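Local coordinates for aminotransferase TlmJ (Streptoalloteichus hindustanus, PDB 5UID), which probably catalyses pyridoxal 5'-phosphate-dependent transamination, as a member of the DegT/DnrJ/EryC1 aminotransferase family in Streptoalloteichus hindustanus, at residues 29-34 against 248-253; 38-43 against 254-259; 56-61 against 195-200; 65-70 against 241-246; 154-159 against 178-183. One frame throughout, in Å; residues are numbered along the deposited sequence.

Interaction 1: 29-34 against 248-253. With PLP (pyridoxal-5'-phosphate), chain J.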
# COMPACT_ATOMS: atom_id res chain seq x y z
N GLY A 29 5.31 2.07 20.61
CA GLY A 29 6.34 1.37 19.88
C GLY A 29 5.85 0.29 18.95
O GLY A 29 6.67 -0.36 18.29
N TRP A 30 4.54 0.06 18.87
CA TRP A 30 3.96 -0.94 17.96
C TRP A 30 3.18 -0.19 16.89
O TRP A 30 2.02 0.19 17.10
CB TRP A 30 3.07 -1.92 18.71
CG TRP A 30 2.71 -3.12 17.89
CD1 TRP A 30 1.65 -3.24 17.03
CD2 TRP A 30 3.41 -4.37 17.83
NE1 TRP A 30 1.65 -4.49 16.45
CE2 TRP A 30 2.72 -5.20 16.92
CE3 TRP A 30 4.56 -4.87 18.46
CZ2 TRP A 30 3.14 -6.50 16.63
CZ3 TRP A 30 4.97 -6.16 18.17
CH2 TRP A 30 4.26 -6.96 17.26
N LEU A 31 3.81 0.03 15.74
CA LEU A 31 3.21 0.81 14.67
C LEU A 31 2.60 -0.05 13.57
O LEU A 31 1.71 0.44 12.86
CB LEU A 31 4.24 1.77 14.06
CG LEU A 31 4.53 3.10 14.78
CD1 LEU A 31 5.05 2.90 16.20
CD2 LEU A 31 5.51 3.94 13.97
N GLY A 32 3.03 -1.29 13.43
CA GLY A 32 2.47 -2.19 12.43
C GLY A 32 1.10 -2.68 12.83
O GLY A 32 0.50 -2.26 13.81
N ARG A 33 0.59 -3.62 12.02
CA ARG A 33 -0.71 -4.22 12.30
C ARG A 33 -0.73 -4.84 13.69
O ARG A 33 0.06 -5.73 13.99
CB ARG A 33 -1.04 -5.27 11.24
CG ARG A 33 -2.22 -4.91 10.35
CD ARG A 33 -2.61 -6.05 9.42
NE ARG A 33 -3.20 -7.18 10.14
CZ ARG A 33 -2.61 -8.35 10.31
NH1 ARG A 33 -1.39 -8.56 9.82
NH2 ARG A 33 -3.23 -9.32 10.97
N GLY A 34 -1.63 -4.35 14.54
CA GLY A 34 -1.74 -4.84 15.89
C GLY A 34 -3.12 -4.63 16.49
O GLY A 34 -4.14 -4.74 15.81
N ASN A 248 -1.63 -0.41 8.82
CA ASN A 248 -0.86 -0.38 10.05
C ASN A 248 -1.68 0.27 11.16
O ASN A 248 -2.73 0.87 10.91
CB ASN A 248 0.48 0.34 9.86
CG ASN A 248 0.32 1.76 9.36
OD1 ASN A 248 -0.15 2.64 10.09
ND2 ASN A 248 0.72 2.00 8.12
N ASP A 249 -1.19 0.14 12.40
CA ASP A 249 -1.92 0.64 13.55
C ASP A 249 -1.92 2.16 13.64
O ASP A 249 -2.77 2.73 14.34
CB ASP A 249 -1.35 0.06 14.85
CG ASP A 249 -2.02 -1.25 15.25
OD1 ASP A 249 -2.72 -1.84 14.40
OD2 ASP A 249 -1.86 -1.66 16.41
N VAL A 250 -0.98 2.84 12.97
CA VAL A 250 -1.03 4.29 12.94
C VAL A 250 -2.25 4.76 12.16
O VAL A 250 -3.04 5.58 12.63
CB VAL A 250 0.28 4.86 12.36
CG1 VAL A 250 0.34 6.37 12.58
CG2 VAL A 250 1.48 4.19 13.00
N ALA A 251 -2.42 4.22 10.95
CA ALA A 251 -3.59 4.56 10.15
C ALA A 251 -4.88 4.07 10.82
O ALA A 251 -5.90 4.77 10.79
CB ALA A 251 -3.46 3.96 8.75
N ALA A 252 -4.84 2.88 11.43
CA ALA A 252 -6.03 2.34 12.06
C ALA A 252 -6.48 3.20 13.23
O ALA A 252 -7.69 3.40 13.44
CB ALA A 252 -5.78 0.90 12.51
N SER A 253 -5.53 3.70 14.03
CA SER A 253 -5.91 4.54 15.16
C SER A 253 -6.53 5.85 14.69
O SER A 253 -7.45 6.38 15.33
CB SER A 253 -4.69 4.81 16.05
OG SER A 253 -3.78 5.69 15.42
N1 PLP J . 1.31 6.72 9.10
C2 PLP J . 0.14 7.39 8.84
C2A PLP J . -0.40 8.39 9.82
C3 PLP J . -0.56 7.15 7.66
O3 PLP J . -1.72 7.83 7.42
C4 PLP J . -0.09 6.23 6.73
C4A PLP J . -1.14 5.59 5.86
O4A PLP J . -1.35 4.38 5.88
C5 PLP J . 1.10 5.55 7.01
C6 PLP J . 1.78 5.81 8.19
C5A PLP J . 1.69 4.54 6.04
O4P PLP J . 1.63 5.02 4.72
O HOH W 1 -0.46 -0.34 18.29

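Interaction 2: 38-43 against 254-259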
# COMPACT_ATOMS: atom_id res chain seq x y z
N LYS A 38 -7.27 -4.22 14.92
CA LYS A 38 -8.39 -5.05 15.35
C LYS A 38 -9.54 -4.19 15.86
O LYS A 38 -10.71 -4.49 15.60
CB LYS A 38 -7.93 -6.04 16.41
CG LYS A 38 -8.97 -7.10 16.77
CD LYS A 38 -8.44 -8.06 17.82
CE LYS A 38 -9.51 -9.06 18.24
NZ LYS A 38 -9.02 -10.00 19.30
N VAL A 39 -9.23 -3.12 16.59
CA VAL A 39 -10.27 -2.24 17.10
C VAL A 39 -10.98 -1.51 15.96
O VAL A 39 -12.21 -1.42 15.93
CB VAL A 39 -9.68 -1.25 18.13
CG1 VAL A 39 -10.66 -0.13 18.42
CG2 VAL A 39 -9.32 -1.99 19.42
N PHE A 40 -10.21 -0.99 15.00
CA PHE A 40 -10.82 -0.27 13.88
C PHE A 40 -11.69 -1.19 13.03
O PHE A 40 -12.77 -0.79 12.59
CB PHE A 40 -9.74 0.40 13.03
CG PHE A 40 -10.29 1.21 11.88
CD1 PHE A 40 -11.38 2.05 12.07
CD2 PHE A 40 -9.71 1.13 10.62
CE1 PHE A 40 -11.88 2.79 11.02
CE2 PHE A 40 -10.21 1.88 9.57
CZ PHE A 40 -11.30 2.71 9.77
N GLU A 41 -11.23 -2.42 12.79
CA GLU A 41 -12.07 -3.39 12.09
C GLU A 41 -13.37 -3.63 12.84
O GLU A 41 -14.46 -3.60 12.25
CB GLU A 41 -11.31 -4.70 11.89
CG GLU A 41 -10.20 -4.63 10.85
CD GLU A 41 -9.54 -5.97 10.60
OE1 GLU A 41 -9.97 -6.97 11.21
OE2 GLU A 41 -8.60 -6.03 9.78
N ALA A 42 -13.28 -3.85 14.15
CA ALA A 42 -14.49 -4.05 14.95
C ALA A 42 -15.38 -2.81 14.93
O ALA A 42 -16.61 -2.92 14.87
CB ALA A 42 -14.12 -4.43 16.38
N ASP A 43 -14.77 -1.63 14.99
CA ASP A 43 -15.55 -0.39 14.93
C ASP A 43 -16.25 -0.25 13.58
O ASP A 43 -17.44 0.05 13.51
CB ASP A 43 -14.64 0.81 15.19
CG ASP A 43 -14.20 0.91 16.63
OD1 ASP A 43 -14.71 0.13 17.47
OD2 ASP A 43 -13.35 1.77 16.94
N ILE A 254 -6.04 6.40 13.58
CA ILE A 254 -6.70 7.55 12.97
C ILE A 254 -8.10 7.18 12.51
O ILE A 254 -9.04 7.96 12.65
CB ILE A 254 -5.84 8.09 11.80
CG1 ILE A 254 -4.49 8.57 12.32
CG2 ILE A 254 -6.57 9.21 11.07
CD1 ILE A 254 -3.59 9.10 11.22
N GLY A 255 -8.26 5.97 11.97
CA GLY A 255 -9.56 5.56 11.45
C GLY A 255 -10.64 5.51 12.52
O GLY A 255 -11.78 5.91 12.28
N SER A 256 -10.30 5.00 13.71
CA SER A 256 -11.27 4.96 14.79
C SER A 256 -11.72 6.36 15.18
O SER A 256 -12.89 6.58 15.51
CB SER A 256 -10.69 4.21 16.00
OG SER A 256 -10.61 2.83 15.74
N VAL A 257 -10.80 7.33 15.15
CA VAL A 257 -11.16 8.70 15.47
C VAL A 257 -12.04 9.28 14.37
O VAL A 257 -13.07 9.91 14.65
CB VAL A 257 -9.89 9.55 15.70
CG1 VAL A 257 -10.27 11.01 15.93
CG2 VAL A 257 -9.09 9.02 16.88
N GLN A 258 -11.65 9.09 13.11
CA GLN A 258 -12.44 9.60 12.00
C GLN A 258 -13.82 8.96 11.96
O GLN A 258 -14.81 9.62 11.61
CB GLN A 258 -11.70 9.37 10.68
CG GLN A 258 -10.47 10.24 10.50
CD GLN A 258 -10.79 11.58 9.87
OE1 GLN A 258 -11.30 11.66 8.75
NE2 GLN A 258 -10.49 12.66 10.59
N LEU A 259 -13.91 7.68 12.31
CA LEU A 259 -15.21 7.00 12.30
C LEU A 259 -16.16 7.61 13.32
O LEU A 259 -17.35 7.78 13.04
CB LEU A 259 -15.01 5.50 12.56
CG LEU A 259 -16.27 4.64 12.51
CD1 LEU A 259 -17.02 4.86 11.20
CD2 LEU A 259 -15.91 3.17 12.68
O HOH W 2 -14.42 4.22 16.08

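Interaction 3: 56-61 against 195-200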
# COMPACT_ATOMS: atom_id res chain seq x y z
N VAL A 56 -11.96 -7.02 6.64
CA VAL A 56 -10.51 -7.17 6.53
C VAL A 56 -9.91 -5.82 6.14
O VAL A 56 -10.25 -5.27 5.08
CB VAL A 56 -10.11 -8.25 5.52
CG1 VAL A 56 -8.59 -8.38 5.46
CG2 VAL A 56 -10.75 -9.59 5.86
N SER A 57 -9.01 -5.31 6.97
CA SER A 57 -8.31 -4.07 6.66
C SER A 57 -7.25 -4.31 5.59
O SER A 57 -6.57 -5.34 5.59
CB SER A 57 -7.65 -3.51 7.92
OG SER A 57 -6.91 -2.33 7.64
N VAL A 58 -7.13 -3.37 4.65
CA VAL A 58 -6.15 -3.44 3.57
C VAL A 58 -5.49 -2.07 3.40
O VAL A 58 -5.87 -1.09 4.04
CB VAL A 58 -6.76 -3.92 2.24
CG1 VAL A 58 -7.13 -5.39 2.32
CG2 VAL A 58 -7.97 -3.07 1.87
N SER A 59 -4.49 -2.03 2.51
CA SER A 59 -3.68 -0.82 2.37
C SER A 59 -4.45 0.31 1.70
O SER A 59 -4.24 1.48 2.03
CB SER A 59 -2.41 -1.15 1.58
OG SER A 59 -2.74 -1.67 0.30
N CYS A 60 -5.33 -0.01 0.76
CA CYS A 60 -6.11 1.00 0.05
C CYS A 60 -7.24 0.30 -0.69
O CYS A 60 -7.30 -0.93 -0.74
CB CYS A 60 -5.23 1.80 -0.92
SG CYS A 60 -4.52 0.83 -2.25
N CYS A 61 -8.14 1.11 -1.26
CA CYS A 61 -9.30 0.54 -1.94
C CYS A 61 -8.90 -0.14 -3.24
O CYS A 61 -9.43 -1.21 -3.58
CB CYS A 61 -10.33 1.63 -2.21
SG CYS A 61 -11.87 1.03 -2.95
N GLY A 195 -7.65 1.10 3.33
CA GLY A 195 -8.75 0.43 2.68
C GLY A 195 -9.44 -0.52 3.63
O GLY A 195 -8.96 -0.80 4.73
N MSE A 196 -10.58 -1.02 3.18
CA MSE A 196 -11.34 -1.99 3.96
C MSE A 196 -12.12 -2.91 3.04
O MSE A 196 -12.68 -2.48 2.03
CB MSE A 196 -12.28 -1.28 4.93
CG MSE A 196 -12.93 -2.20 5.95
SE MSE A 196 -11.73 -2.71 7.42
CE MSE A 196 -11.69 -1.00 8.35
N LEU A 197 -12.14 -4.19 3.38
CA LEU A 197 -12.91 -5.19 2.65
C LEU A 197 -14.00 -5.76 3.55
O LEU A 197 -13.80 -5.92 4.75
CB LEU A 197 -12.01 -6.33 2.16
CG LEU A 197 -11.12 -6.03 0.96
CD1 LEU A 197 -10.09 -7.13 0.79
CD2 LEU A 197 -11.97 -5.89 -0.29
N CYS A 198 -15.16 -6.04 2.95
CA CYS A 198 -16.24 -6.72 3.65
C CYS A 198 -16.76 -7.85 2.77
O CYS A 198 -17.13 -7.61 1.61
CB CYS A 198 -17.38 -5.76 4.00
SG CYS A 198 -18.74 -6.53 4.92
N PHE A 199 -16.77 -9.06 3.31
CA PHE A 199 -17.19 -10.24 2.57
C PHE A 199 -18.46 -10.81 3.18
O PHE A 199 -18.59 -10.90 4.40
CB PHE A 199 -16.09 -11.31 2.59
CG PHE A 199 -14.83 -10.90 1.90
CD1 PHE A 199 -13.84 -10.23 2.59
CD2 PHE A 199 -14.64 -11.17 0.55
CE1 PHE A 199 -12.67 -9.84 1.96
CE2 PHE A 199 -13.48 -10.79 -0.09
CZ PHE A 199 -12.49 -10.12 0.61
N ARG A 200 -19.40 -11.18 2.31
CA ARG A 200 -20.58 -11.90 2.78
C ARG A 200 -20.19 -13.29 3.28
O ARG A 200 -20.77 -13.79 4.26
CB ARG A 200 -21.61 -12.00 1.66
CG ARG A 200 -23.06 -11.96 2.13
CD ARG A 200 -23.82 -10.88 1.39
NE ARG A 200 -24.97 -11.41 0.65
CZ ARG A 200 -26.20 -10.93 0.75
NH1 ARG A 200 -26.45 -9.89 1.54
NH2 ARG A 200 -27.19 -11.47 0.05
O HOH W 3 -7.84 0.33 7.16

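Interaction 4: 65-70 against 241-246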
# COMPACT_ATOMS: atom_id res chain seq x y z
N LEU A 65 -9.72 -3.81 -4.42
CA LEU A 65 -10.36 -4.19 -5.68
C LEU A 65 -9.56 -5.25 -6.41
O LEU A 65 -10.13 -6.22 -6.93
CB LEU A 65 -10.57 -2.96 -6.56
CG LEU A 65 -11.62 -1.94 -6.11
CD1 LEU A 65 -11.45 -0.62 -6.85
CD2 LEU A 65 -13.03 -2.48 -6.31
N PHE A 66 -8.23 -5.09 -6.47
CA PHE A 66 -7.38 -6.10 -7.09
C PHE A 66 -7.51 -7.44 -6.36
O PHE A 66 -7.58 -8.50 -7.00
CB PHE A 66 -5.92 -5.65 -7.10
CG PHE A 66 -5.53 -4.87 -8.33
CD1 PHE A 66 -5.93 -3.55 -8.49
CD2 PHE A 66 -4.76 -5.46 -9.31
CE1 PHE A 66 -5.56 -2.84 -9.62
CE2 PHE A 66 -4.39 -4.76 -10.44
CZ PHE A 66 -4.79 -3.44 -10.59
N LEU A 67 -7.54 -7.41 -5.03
CA LEU A 67 -7.65 -8.65 -4.26
C LEU A 67 -8.97 -9.36 -4.55
O LEU A 67 -9.00 -10.59 -4.68
CB LEU A 67 -7.51 -8.37 -2.77
CG LEU A 67 -6.13 -8.00 -2.25
CD1 LEU A 67 -6.20 -7.61 -0.78
CD2 LEU A 67 -5.15 -9.14 -2.46
N SER A 68 -10.06 -8.61 -4.65
CA SER A 68 -11.36 -9.24 -4.87
C SER A 68 -11.41 -9.96 -6.21
O SER A 68 -11.97 -11.06 -6.32
CB SER A 68 -12.48 -8.20 -4.77
OG SER A 68 -12.42 -7.28 -5.84
N MSE A 69 -10.81 -9.37 -7.25
CA MSE A 69 -10.76 -10.01 -8.56
C MSE A 69 -9.88 -11.25 -8.51
O MSE A 69 -10.10 -12.21 -9.24
CB MSE A 69 -10.25 -9.03 -9.62
CG MSE A 69 -11.19 -7.86 -9.90
SE MSE A 69 -12.98 -8.43 -10.45
CE MSE A 69 -14.00 -7.73 -8.94
N GLU A 70 -8.86 -11.23 -7.64
CA GLU A 70 -8.03 -12.41 -7.45
C GLU A 70 -8.80 -13.50 -6.71
O GLU A 70 -8.80 -14.67 -7.12
CB GLU A 70 -6.75 -12.05 -6.69
CG GLU A 70 -5.80 -11.16 -7.47
CD GLU A 70 -4.62 -10.69 -6.63
OE1 GLU A 70 -4.45 -11.20 -5.50
OE2 GLU A 70 -3.86 -9.82 -7.10
N PHE A 241 1.08 -16.45 -4.08
CA PHE A 241 2.16 -15.49 -4.32
C PHE A 241 1.66 -14.06 -4.11
O PHE A 241 1.67 -13.21 -5.00
CB PHE A 241 2.72 -15.69 -5.72
CG PHE A 241 3.21 -17.08 -5.99
CD1 PHE A 241 4.04 -17.73 -5.08
CD2 PHE A 241 2.84 -17.76 -7.14
CE1 PHE A 241 4.49 -19.02 -5.32
CE2 PHE A 241 3.29 -19.05 -7.38
CZ PHE A 241 4.11 -19.67 -6.47
N GLY A 242 1.22 -13.79 -2.88
CA GLY A 242 0.56 -12.54 -2.58
C GLY A 242 1.53 -11.40 -2.32
O GLY A 242 2.69 -11.58 -1.95
N ARG A 243 1.02 -10.18 -2.54
CA ARG A 243 1.73 -8.96 -2.19
C ARG A 243 1.56 -8.70 -0.69
O ARG A 243 0.98 -9.51 0.04
CB ARG A 243 1.23 -7.79 -3.03
CG ARG A 243 1.41 -7.96 -4.52
CD ARG A 243 0.80 -6.80 -5.30
NE ARG A 243 -0.63 -6.67 -5.03
CZ ARG A 243 -1.58 -7.33 -5.69
NH1 ARG A 243 -1.26 -8.17 -6.67
NH2 ARG A 243 -2.86 -7.15 -5.38
N ARG A 244 2.07 -7.57 -0.22
CA ARG A 244 1.84 -7.11 1.14
C ARG A 244 0.78 -6.02 1.06
O ARG A 244 1.06 -4.89 0.64
CB ARG A 244 3.13 -6.61 1.78
CG ARG A 244 3.04 -6.37 3.28
CD ARG A 244 4.39 -5.97 3.84
NE ARG A 244 4.37 -5.67 5.27
CZ ARG A 244 4.15 -4.46 5.78
NH1 ARG A 244 3.94 -3.43 4.96
NH2 ARG A 244 4.17 -4.27 7.09
N SER A 245 -0.44 -6.35 1.47
CA SER A 245 -1.61 -5.52 1.22
C SER A 245 -2.28 -5.07 2.51
O SER A 245 -3.48 -4.80 2.53
CB SER A 245 -2.61 -6.27 0.34
OG SER A 245 -1.98 -6.80 -0.81
N ILE A 246 -1.53 -4.99 3.60
CA ILE A 246 -2.08 -4.69 4.90
C ILE A 246 -1.89 -3.21 5.21
O ILE A 246 -1.11 -2.50 4.56
CB ILE A 246 -1.43 -5.56 6.00
CG1 ILE A 246 0.08 -5.32 6.05
CG2 ILE A 246 -1.75 -7.02 5.78
CD1 ILE A 246 0.78 -6.00 7.21

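Interaction 5: 154-159 against 178-183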
# COMPACT_ATOMS: atom_id res chain seq x y z
N PRO A 154 -21.30 -12.87 -8.84
CA PRO A 154 -20.87 -12.12 -7.65
C PRO A 154 -20.88 -10.62 -7.91
O PRO A 154 -20.50 -10.14 -8.98
CB PRO A 154 -19.45 -12.63 -7.39
CG PRO A 154 -19.39 -13.96 -8.09
CD PRO A 154 -20.27 -13.82 -9.29
N LEU A 155 -21.34 -9.87 -6.91
CA LEU A 155 -21.43 -8.41 -6.99
C LEU A 155 -20.41 -7.80 -6.04
O LEU A 155 -20.40 -8.09 -4.84
CB LEU A 155 -22.83 -7.93 -6.64
CG LEU A 155 -22.99 -6.41 -6.57
CD1 LEU A 155 -22.71 -5.79 -7.92
CD2 LEU A 155 -24.39 -6.04 -6.08
N VAL A 156 -19.55 -6.94 -6.58
CA VAL A 156 -18.55 -6.21 -5.81
C VAL A 156 -18.96 -4.75 -5.76
O VAL A 156 -19.24 -4.13 -6.79
CB VAL A 156 -17.14 -6.36 -6.42
CG1 VAL A 156 -16.12 -5.59 -5.59
CG2 VAL A 156 -16.76 -7.83 -6.51
N GLU A 157 -19.01 -4.19 -4.55
CA GLU A 157 -19.41 -2.81 -4.34
C GLU A 157 -18.17 -1.97 -4.04
O GLU A 157 -17.57 -2.09 -2.97
CB GLU A 157 -20.42 -2.70 -3.20
CG GLU A 157 -21.84 -3.06 -3.57
CD GLU A 157 -22.77 -2.91 -2.39
OE1 GLU A 157 -23.08 -3.94 -1.74
OE2 GLU A 157 -23.18 -1.77 -2.09
N ASP A 158 -17.80 -1.11 -4.98
CA ASP A 158 -16.81 -0.07 -4.72
C ASP A 158 -17.55 1.03 -3.95
O ASP A 158 -18.17 1.91 -4.53
CB ASP A 158 -16.19 0.45 -6.01
CG ASP A 158 -15.07 1.45 -5.76
OD1 ASP A 158 -14.89 1.89 -4.60
OD2 ASP A 158 -14.35 1.80 -6.73
N SER A 159 -17.47 0.95 -2.62
CA SER A 159 -18.19 1.86 -1.74
C SER A 159 -17.35 3.07 -1.32
O SER A 159 -17.63 3.68 -0.28
CB SER A 159 -18.66 1.11 -0.50
OG SER A 159 -19.30 -0.10 -0.87
N VAL A 178 -19.05 -8.64 -2.05
CA VAL A 178 -17.85 -8.00 -1.54
C VAL A 178 -18.06 -6.49 -1.54
O VAL A 178 -18.63 -5.93 -2.48
CB VAL A 178 -16.60 -8.37 -2.37
CG1 VAL A 178 -15.35 -7.74 -1.77
CG2 VAL A 178 -16.44 -9.89 -2.47
N GLY A 179 -17.60 -5.83 -0.48
CA GLY A 179 -17.57 -4.38 -0.42
C GLY A 179 -16.15 -3.89 -0.17
O GLY A 179 -15.40 -4.52 0.56
N VAL A 180 -15.80 -2.78 -0.81
CA VAL A 180 -14.49 -2.16 -0.66
C VAL A 180 -14.67 -0.68 -0.36
O VAL A 180 -15.51 -0.01 -0.98
CB VAL A 180 -13.61 -2.36 -1.92
CG1 VAL A 180 -12.14 -2.19 -1.58
CG2 VAL A 180 -13.87 -3.72 -2.57
N TRP A 181 -13.88 -0.17 0.58
CA TRP A 181 -13.91 1.23 0.96
C TRP A 181 -12.53 1.85 0.81
O TRP A 181 -11.51 1.15 0.85
CB TRP A 181 -14.39 1.41 2.41
CG TRP A 181 -15.84 1.12 2.61
CD1 TRP A 181 -16.85 2.02 2.73
CD2 TRP A 181 -16.45 -0.17 2.72
NE1 TRP A 181 -18.05 1.38 2.91
CE2 TRP A 181 -17.83 0.03 2.90
CE3 TRP A 181 -15.96 -1.48 2.68
CZ2 TRP A 181 -18.73 -1.03 3.04
CZ3 TRP A 181 -16.85 -2.53 2.82
CH2 TRP A 181 -18.22 -2.29 3.00
N SER A 182 -12.50 3.17 0.65
CA SER A 182 -11.27 3.93 0.57
C SER A 182 -11.20 4.94 1.71
O SER A 182 -12.19 5.60 2.03
CB SER A 182 -11.14 4.68 -0.76
OG SER A 182 -10.03 5.56 -0.72
N PHE A 183 -10.01 5.06 2.30
CA PHE A 183 -9.74 6.06 3.32
C PHE A 183 -8.60 6.98 2.88
O PHE A 183 -7.85 7.50 3.72
CB PHE A 183 -9.43 5.40 4.66
CG PHE A 183 -10.46 4.39 5.10
CD1 PHE A 183 -11.81 4.68 5.02
CD2 PHE A 183 -10.07 3.15 5.58
CE1 PHE A 183 -12.76 3.74 5.43
CE2 PHE A 183 -11.01 2.21 5.99
CZ PHE A 183 -12.36 2.51 5.91

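Interaction 1: 29-34 against 248-253
The carboxylate of D249 reaches into the bend of the 29-34 loop. Its OD1 accepts from G34 N at 2.7 Å, the donor coming from above the carboxylate plane (51° out of it), while OD2 approaches the indole of W30 at the ring edge, 3.9 Å from CD1. One water donates to both W30 O and D249 OD2, bridging the segments. The backbone of D249 adds a second grip: D249 N gives a bent bond to L31 O (3.0 Å) and a weak one to G32 O. Beside this polar patch, L31 and V250 run alongside each other, with L31 CG 3.7 Å from V250 CG2. The other V250 branch, CG1, stands anti to the backbone N (chi1 -169°), which turns it away from L31 and onto the C2A methyl of pyridoxal-5'-phosphate at 3.5 Å.

The contact thus fastens a loop to the N-terminus of the long helix 249-280 at a bound PLP of this aminotransferase, a molecule distinct from the cofactor linked to the modified lysine at position 187. N248 is the N-cap: its OD1 accepts from A251 N at 2.9 Å, and its ND2, near this PLP, is hydrogen-bonded to D193 of the second subunit. Further out, T37 OG1 bonds D249 OD1 and R36 N bonds OD2. W30 NE1 spans its own loop to R33 O at 3.2 Å, the acceptor lying 9° from the indole plane.

Interaction 2: 38-43 against 254-259
F40 of helix 38-43 enters the groove beside G255 and S256 of helix 254-259. Its CB lies 3.7 Å from S256 OG. With CG anti to the backbone N (chi1 -178°), the ring swings across to the other helix: CD1 is 3.5 Å from S256 N, and CE1 comes to 3.3 Å from the carbonyl carbon of G255. CZ faces G255 CA, which sits over one face of the ring, 3.9 Å from its centroid and 21° off the normal, a CH-pi contact. The lack of a side chain at G255 lets the ring come this close; a CB there would collide with CZ.

One turn on, L259 CD2 packs against D43 CB at 3.7 Å. The polar end of D43 meets S256: OD2 lies 3.2 Å from S256 OG, and a water donates both to D43 OD2 and to S256 O. On helix 249-280, I254 touches the separately bound PLP, so this helix also lines that site. The segment axes approach to 9.1 Å with their directions 28° apart, which makes the contact a near-parallel helix pair.

Interaction 3: 56-61 against 195-200
V56 and L197 form a hydrogen-bonded antiparallel pair that joins strand 55-58, an outermost strand of the seven-stranded mixed sheet within this chain, to strand 195-199. The sheet is the central one of the PLP-dependent aminotransferase fold, and the local strand directions differ by 150°.

The backbone bonds come first. V56 N donates to L197 O at 2.9 Å and L197 N returns to V56 O at 2.8 Å. S57 and M196 make the intervening non-hydrogen-bonded pair. V58 and G195 close the ladder: V58 N points at G195 O almost straight (177°) but is long at 3.2 Å, whereas G195 N reaches V58 O at 2.9 Å.

Apolar contacts occupy the face carrying V56, V58 and L197. V58 CG1 and L197 CD1 meet at 3.8 Å, their side chains crossing at about a right angle, and V56 CG2 reaches F199 CE1. V58 CG2, placed between the backbone N and the carbonyl carbon (chi1 -71° for CG1), presses on G195, where a CB would clash both with CG2 and with C60. On the other face the selenium of M196, a selenomethionine, lies 3.8 Å from S57 CA, its chain bent at chi2 and chi3 and covered by F40 and F44 of helix 35-48.

Nearby, C61 N bonds the phosphate oxygen OP2 of the modified lysine at position 187. One water joins S57 OG to G195 O, 2.9 Å from each.

Interaction 4: 65-70 against 241-246
The guanidinium of R243 receives the carboxylate of E70 at its edge, near its own plane, while F66 CB and L67 CD2 stand obliquely to it. The two flat groups are strongly twisted, 73° apart, so they do not form a coplanar two-oxygen pair. A single oxygen, OE2, takes both donors: R243 NH1 at 3.1 Å, with an N-H...O angle of 149° and on the syn lone pair, and R243 NH2 at 3.3 Å in a weaker, more bent bond.

The E70 side chain extends beyond CG from helix 65-70, and the arginine chain, bent at chi3 (-59°), turns to meet it. F66 CB lies 3.8 Å from NH2, obliquely to the group. Beside the ion pair, L67 CD1 packs on S245 CB at 4.0 Å, joining helix 61-72 to the loop before helix 249-280.

R243 has a further carboxylate: NH2 also forms a salt bridge with E63 OE2, which accepts from S245 OG as well. At the dimer interface, R243 packs on F66 of the second subunit, and R243 NE approaches R243 NE of the second subunit. A leucine in place of R243 would probably leave E70 and E63 without the cation they share.

Two glutamates converging on one guanidinium are likely to keep that arginine charged and to offset its near approach to R243 of the second subunit, so that like charges can be accommodated where the subunits meet.

Interaction 5: 154-159 against 178-183
Two neighbouring parallel strands of the central sheet of the PLP-dependent aminotransferase fold, 155-158 and 178-182, make this contact, and the local axes run 15° apart. The ladder alternates between them: V178 N donates to L155 O, E157 N to V178 O (2.7 Å), V180 N to E157 O and S159 N to V180 O. The last two lie nearly along the C=O axis of their acceptors.

On one face V156 and V178 stand side by side, with V156 CG2 4.2 Å from V178 CB; V156 CG1 reaches V180 CG2 at the same separation. At the other end the indole of W181 lies against S159: CB sits over the five-membered ring, 3.7 Å from its centroid and 20° off the normal, a CH-pi contact. W181 CG is anti to the carbonyl carbon (chi1 -71°), which places the ring against S159 CB. An alanine at W181 would take away the ring that S159 CB rests on and is likely to leave a gap there, costing F44 one of its two edge-to-face partners.

E157 OE2 is held by G173 N and H133 NE2. S182 OG bonds the phosphate oxygen OP2 of the modified lysine at position 187. Strand 126-132 flanks 155-158 and strand 195-199 flanks 178-182, while helix 61-72 packs on V156, D158 and V180, and helix 141-151 on L155 and E157.

How the interactions relate
Interactions 3 and 5 belong to one sheet: strands 195-199 and 178-182 are neighbours, C198 O lying 2.8 Å from G179 N, and the contact centres are about 8 Å apart. Interaction 4 covers that sheet, with M69 CE 3.7 Å from V156 CG2 and V58 CB 3.4 Å from S245 O. Interactions 1 and 2 share helix 249-280 and touch at A252 O and F40 CB; F40 also links interaction 2 to M196 of interaction 3 and F183 of interaction 5. N248, V250, A251 and I254 line the separately bound PLP, whereas C61 N and S182 OG bond OP2 of the lysine-linked PLP, a different site. Interactions 1 and 4 both reach the second subunit.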